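Rho guanyl nucleotide exchange factor (Rom2), putative (Aspergillus fumigatus Af293, PDB 5O51) probably acts as a guanine-nucleotide exchange factor for Rho-type GTPases, the portion described here being its CNH domain, a seven-bladed beta-propeller. Local coordinates at residues Lys33-Ser45 and Pro56-Ile68. Numbering follows the deposited sequence.
Sequences KLVYGTDSGIFIS and PRRVLDASQVTQI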
# COMPACT_ATOMS: atom_id res chain seq x y z
N LYS A 33 16.66 -8.40 -1.30
CA LYS A 33 16.98 -7.25 -0.43
C LYS A 33 15.74 -6.40 -0.06
O LYS A 33 14.73 -6.31 -0.81
CB LYS A 33 18.03 -6.34 -1.12
CG LYS A 33 19.39 -7.02 -1.50
CD LYS A 33 20.20 -5.97 -2.27
CE LYS A 33 21.65 -6.35 -2.59
NZ LYS A 33 21.70 -7.70 -3.19
N LEU A 34 15.86 -5.73 1.09
CA LEU A 34 14.80 -4.86 1.61
C LEU A 34 15.26 -3.42 1.66
O LEU A 34 16.32 -3.13 2.23
CB LEU A 34 14.47 -5.27 3.04
CG LEU A 34 13.99 -6.70 3.20
CD1 LEU A 34 13.80 -7.01 4.69
CD2 LEU A 34 12.73 -6.96 2.40
N VAL A 35 14.45 -2.51 1.12
CA VAL A 35 14.74 -1.10 1.18
C VAL A 35 13.73 -0.39 2.14
O VAL A 35 12.49 -0.43 1.92
CB VAL A 35 14.67 -0.51 -0.24
CG1 VAL A 35 14.90 1.00 -0.24
CG2 VAL A 35 15.67 -1.23 -1.18
N TYR A 36 14.27 0.29 3.15
CA TYR A 36 13.52 0.93 4.27
C TYR A 36 13.51 2.44 4.14
O TYR A 36 14.58 3.05 3.93
CB TYR A 36 14.18 0.66 5.64
CG TYR A 36 14.42 -0.81 6.01
CD1 TYR A 36 13.45 -1.58 6.62
CD2 TYR A 36 15.59 -1.43 5.68
CE1 TYR A 36 13.72 -2.90 7.01
CE2 TYR A 36 15.86 -2.76 5.99
CZ TYR A 36 14.93 -3.50 6.65
OH TYR A 36 15.25 -4.83 6.92
N GLY A 37 12.34 3.05 4.33
CA GLY A 37 12.21 4.54 4.40
C GLY A 37 11.87 4.97 5.85
O GLY A 37 11.00 4.38 6.52
N THR A 38 12.64 5.92 6.35
CA THR A 38 12.40 6.53 7.69
C THR A 38 12.36 8.07 7.63
O THR A 38 12.52 8.70 6.56
CB THR A 38 13.55 6.16 8.58
OG1 THR A 38 14.69 6.98 8.18
CG2 THR A 38 13.91 4.65 8.43
N ASP A 39 12.16 8.67 8.79
CA ASP A 39 12.20 10.15 8.95
C ASP A 39 13.57 10.80 8.61
O ASP A 39 13.58 11.88 8.13
CB ASP A 39 11.67 10.56 10.35
CG ASP A 39 10.18 10.57 10.39
OD1 ASP A 39 9.55 10.48 9.30
OD2 ASP A 39 9.62 10.66 11.49
N SER A 40 14.66 10.05 8.61
CA SER A 40 15.99 10.58 8.38
C SER A 40 16.70 10.14 7.10
O SER A 40 17.67 10.81 6.68
CB SER A 40 16.90 10.04 9.45
OG SER A 40 17.50 8.87 8.84
N GLY A 41 16.34 9.00 6.55
CA GLY A 41 17.10 8.38 5.45
C GLY A 41 16.46 7.08 4.91
O GLY A 41 15.47 6.64 5.43
N ILE A 42 17.06 6.54 3.85
CA ILE A 42 16.73 5.27 3.20
C ILE A 42 17.92 4.33 3.41
O ILE A 42 19.13 4.70 3.23
CB ILE A 42 16.40 5.52 1.73
CG1 ILE A 42 15.15 6.39 1.62
CG2 ILE A 42 16.11 4.20 0.96
CD1 ILE A 42 14.90 6.90 0.22
N PHE A 43 17.59 3.09 3.81
CA PHE A 43 18.58 2.04 4.12
C PHE A 43 18.29 0.79 3.29
O PHE A 43 17.11 0.55 2.87
CB PHE A 43 18.54 1.70 5.60
CG PHE A 43 18.85 2.87 6.57
CD1 PHE A 43 17.85 3.77 6.96
CD2 PHE A 43 20.14 3.03 7.11
CE1 PHE A 43 18.16 4.84 7.82
CE2 PHE A 43 20.45 4.07 7.99
CZ PHE A 43 19.44 4.97 8.37
N ILE A 44 19.32 -0.04 3.07
CA ILE A 44 19.18 -1.36 2.40
C ILE A 44 19.85 -2.43 3.21
O ILE A 44 20.92 -2.18 3.80
CB ILE A 44 19.68 -1.34 0.95
CG1 ILE A 44 19.47 -2.66 0.23
CG2 ILE A 44 21.16 -0.98 0.80
CD1 ILE A 44 19.39 -2.48 -1.27
N SER A 45 19.21 -3.60 3.32
CA SER A 45 19.82 -4.81 3.90
C SER A 45 19.49 -6.01 2.98
O SER A 45 18.68 -5.89 2.08
CB SER A 45 19.28 -5.16 5.32
OG SER A 45 17.91 -5.53 5.22
N PRO A 56 21.60 -2.91 8.37
CA PRO A 56 21.21 -2.17 7.17
C PRO A 56 22.23 -1.02 6.91
O PRO A 56 22.74 -0.46 7.87
CB PRO A 56 19.85 -1.60 7.54
CG PRO A 56 19.36 -2.47 8.63
CD PRO A 56 20.54 -2.97 9.37
N ARG A 57 22.44 -0.61 5.67
CA ARG A 57 23.35 0.54 5.37
C ARG A 57 22.65 1.70 4.69
O ARG A 57 21.72 1.50 3.92
CB ARG A 57 24.54 0.09 4.50
CG ARG A 57 24.22 -0.73 3.30
CD ARG A 57 25.50 -0.99 2.43
NE ARG A 57 25.05 -1.29 1.08
CZ ARG A 57 24.89 -0.41 0.10
NH1 ARG A 57 25.34 0.82 0.21
NH2 ARG A 57 24.36 -0.81 -1.04
N ARG A 58 23.06 2.89 5.03
CA ARG A 58 22.43 4.09 4.57
C ARG A 58 22.81 4.23 3.13
O ARG A 58 24.01 4.10 2.77
CB ARG A 58 22.92 5.30 5.38
CG ARG A 58 22.58 6.66 4.79
CD ARG A 58 23.08 7.77 5.72
NE ARG A 58 22.29 7.89 6.94
CZ ARG A 58 21.19 8.62 7.10
NH1 ARG A 58 20.73 9.34 6.10
NH2 ARG A 58 20.52 8.61 8.27
N VAL A 59 21.82 4.52 2.30
CA VAL A 59 22.06 4.67 0.85
C VAL A 59 21.63 5.99 0.30
O VAL A 59 22.18 6.43 -0.72
CB VAL A 59 21.41 3.61 -0.06
CG1 VAL A 59 22.14 2.29 0.10
CG2 VAL A 59 19.86 3.50 0.10
N LEU A 60 20.60 6.57 0.85
CA LEU A 60 20.21 7.91 0.41
C LEU A 60 19.90 8.76 1.62
O LEU A 60 19.29 8.26 2.61
CB LEU A 60 19.02 7.86 -0.51
CG LEU A 60 19.29 7.27 -1.87
CD1 LEU A 60 17.99 6.82 -2.56
CD2 LEU A 60 20.10 8.22 -2.71
N ASP A 61 20.33 10.05 1.59
CA ASP A 61 19.84 11.01 2.58
C ASP A 61 18.53 11.54 2.01
O ASP A 61 18.43 11.83 0.82
CB ASP A 61 20.83 12.16 2.86
CG ASP A 61 22.17 11.64 3.41
OD1 ASP A 61 22.25 10.47 3.91
OD2 ASP A 61 23.13 12.41 3.32
N ALA A 62 17.56 11.70 2.86
CA ALA A 62 16.20 12.12 2.44
C ALA A 62 15.43 12.01 3.68
O ALA A 62 15.63 11.06 4.44
CB ALA A 62 15.58 11.22 1.38
N SER A 63 14.53 12.95 3.87
CA SER A 63 13.88 13.11 5.12
C SER A 63 12.39 12.93 4.97
O SER A 63 11.86 13.15 3.90
CB SER A 63 14.28 14.49 5.70
OG SER A 63 13.31 15.47 5.44
N GLN A 64 11.70 12.53 6.05
CA GLN A 64 10.24 12.32 6.05
C GLN A 64 9.77 11.36 4.95
O GLN A 64 8.82 11.67 4.23
CB GLN A 64 9.54 13.66 5.85
CG GLN A 64 10.03 14.77 6.75
CD GLN A 64 9.68 14.49 8.18
OE1 GLN A 64 8.51 14.31 8.52
NE2 GLN A 64 10.69 14.46 9.04
N VAL A 65 10.47 10.25 4.76
CA VAL A 65 10.12 9.27 3.66
C VAL A 65 8.89 8.49 4.09
O VAL A 65 8.98 7.63 4.98
CB VAL A 65 11.26 8.31 3.31
CG1 VAL A 65 10.81 7.40 2.16
CG2 VAL A 65 12.51 9.12 2.91
N THR A 66 7.74 8.81 3.51
CA THR A 66 6.49 8.16 3.92
C THR A 66 6.02 7.04 2.99
O THR A 66 5.20 6.27 3.43
CB THR A 66 5.36 9.16 4.05
OG1 THR A 66 5.21 9.79 2.78
CG2 THR A 66 5.67 10.25 5.14
N GLN A 67 6.47 6.98 1.73
CA GLN A 67 6.08 5.89 0.83
C GLN A 67 7.20 5.63 -0.17
O GLN A 67 7.96 6.52 -0.59
CB GLN A 67 4.68 6.20 0.23
CG GLN A 67 3.97 5.01 -0.36
CD GLN A 67 2.83 5.33 -1.31
OE1 GLN A 67 2.04 6.31 -1.14
NE2 GLN A 67 2.72 4.48 -2.36
N ILE A 68 7.38 4.35 -0.50
CA ILE A 68 8.45 3.88 -1.35
C ILE A 68 7.99 2.65 -2.17
O ILE A 68 7.23 1.80 -1.67
CB ILE A 68 9.70 3.58 -0.52
CG1 ILE A 68 10.94 3.54 -1.39
CG2 ILE A 68 9.60 2.29 0.31
CD1 ILE A 68 12.22 3.68 -0.55
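I42 meets the second segment on several fronts, a worked example of how the outer hairpin of a propeller blade is joined to the strand that starts the next blade. Strand 41-45 runs antiparallel to strand 57-61, and a classic beta bulge places both V59 and L60 opposite I42. I42 O accepts a nearly straight hydrogen bond from V59 N (2.9 Å, 175°) and a weak one from L60 N, while I42 N donates to L60 O. CG2 of I42, anti to the backbone N, reaches V59 CG2 at 3.9 Å, whereas I42 CG1 lies 4.0 Å from V65 CG2, their side chains crossing nearly at right angles. Packing is tightest beside it, where I44 CG2 presses on V59 CG1 at 3.5 Å; the same methyl lies over one face of the R57 guanidinium.

On the other face F43 is still buried, but beyond it R58 and D61 are exposed to solvent. R58, bent at chi3 (-72°), passes F43 with its guanidinium 70° from the ring plane. R58 NH2 donates to S40 OG (3.1 Å), which is tilted out of the guanidinium plane, while NH1 forms a salt bridge with D61 OD1 and a weak bond with S40 O. Q64 N donates a hydrogen bond to D39 O and V65 N to T38 O, leading into strand 65-71. I42 thus joins two blades by apolar packing, while the solvent side depends on directional bonds.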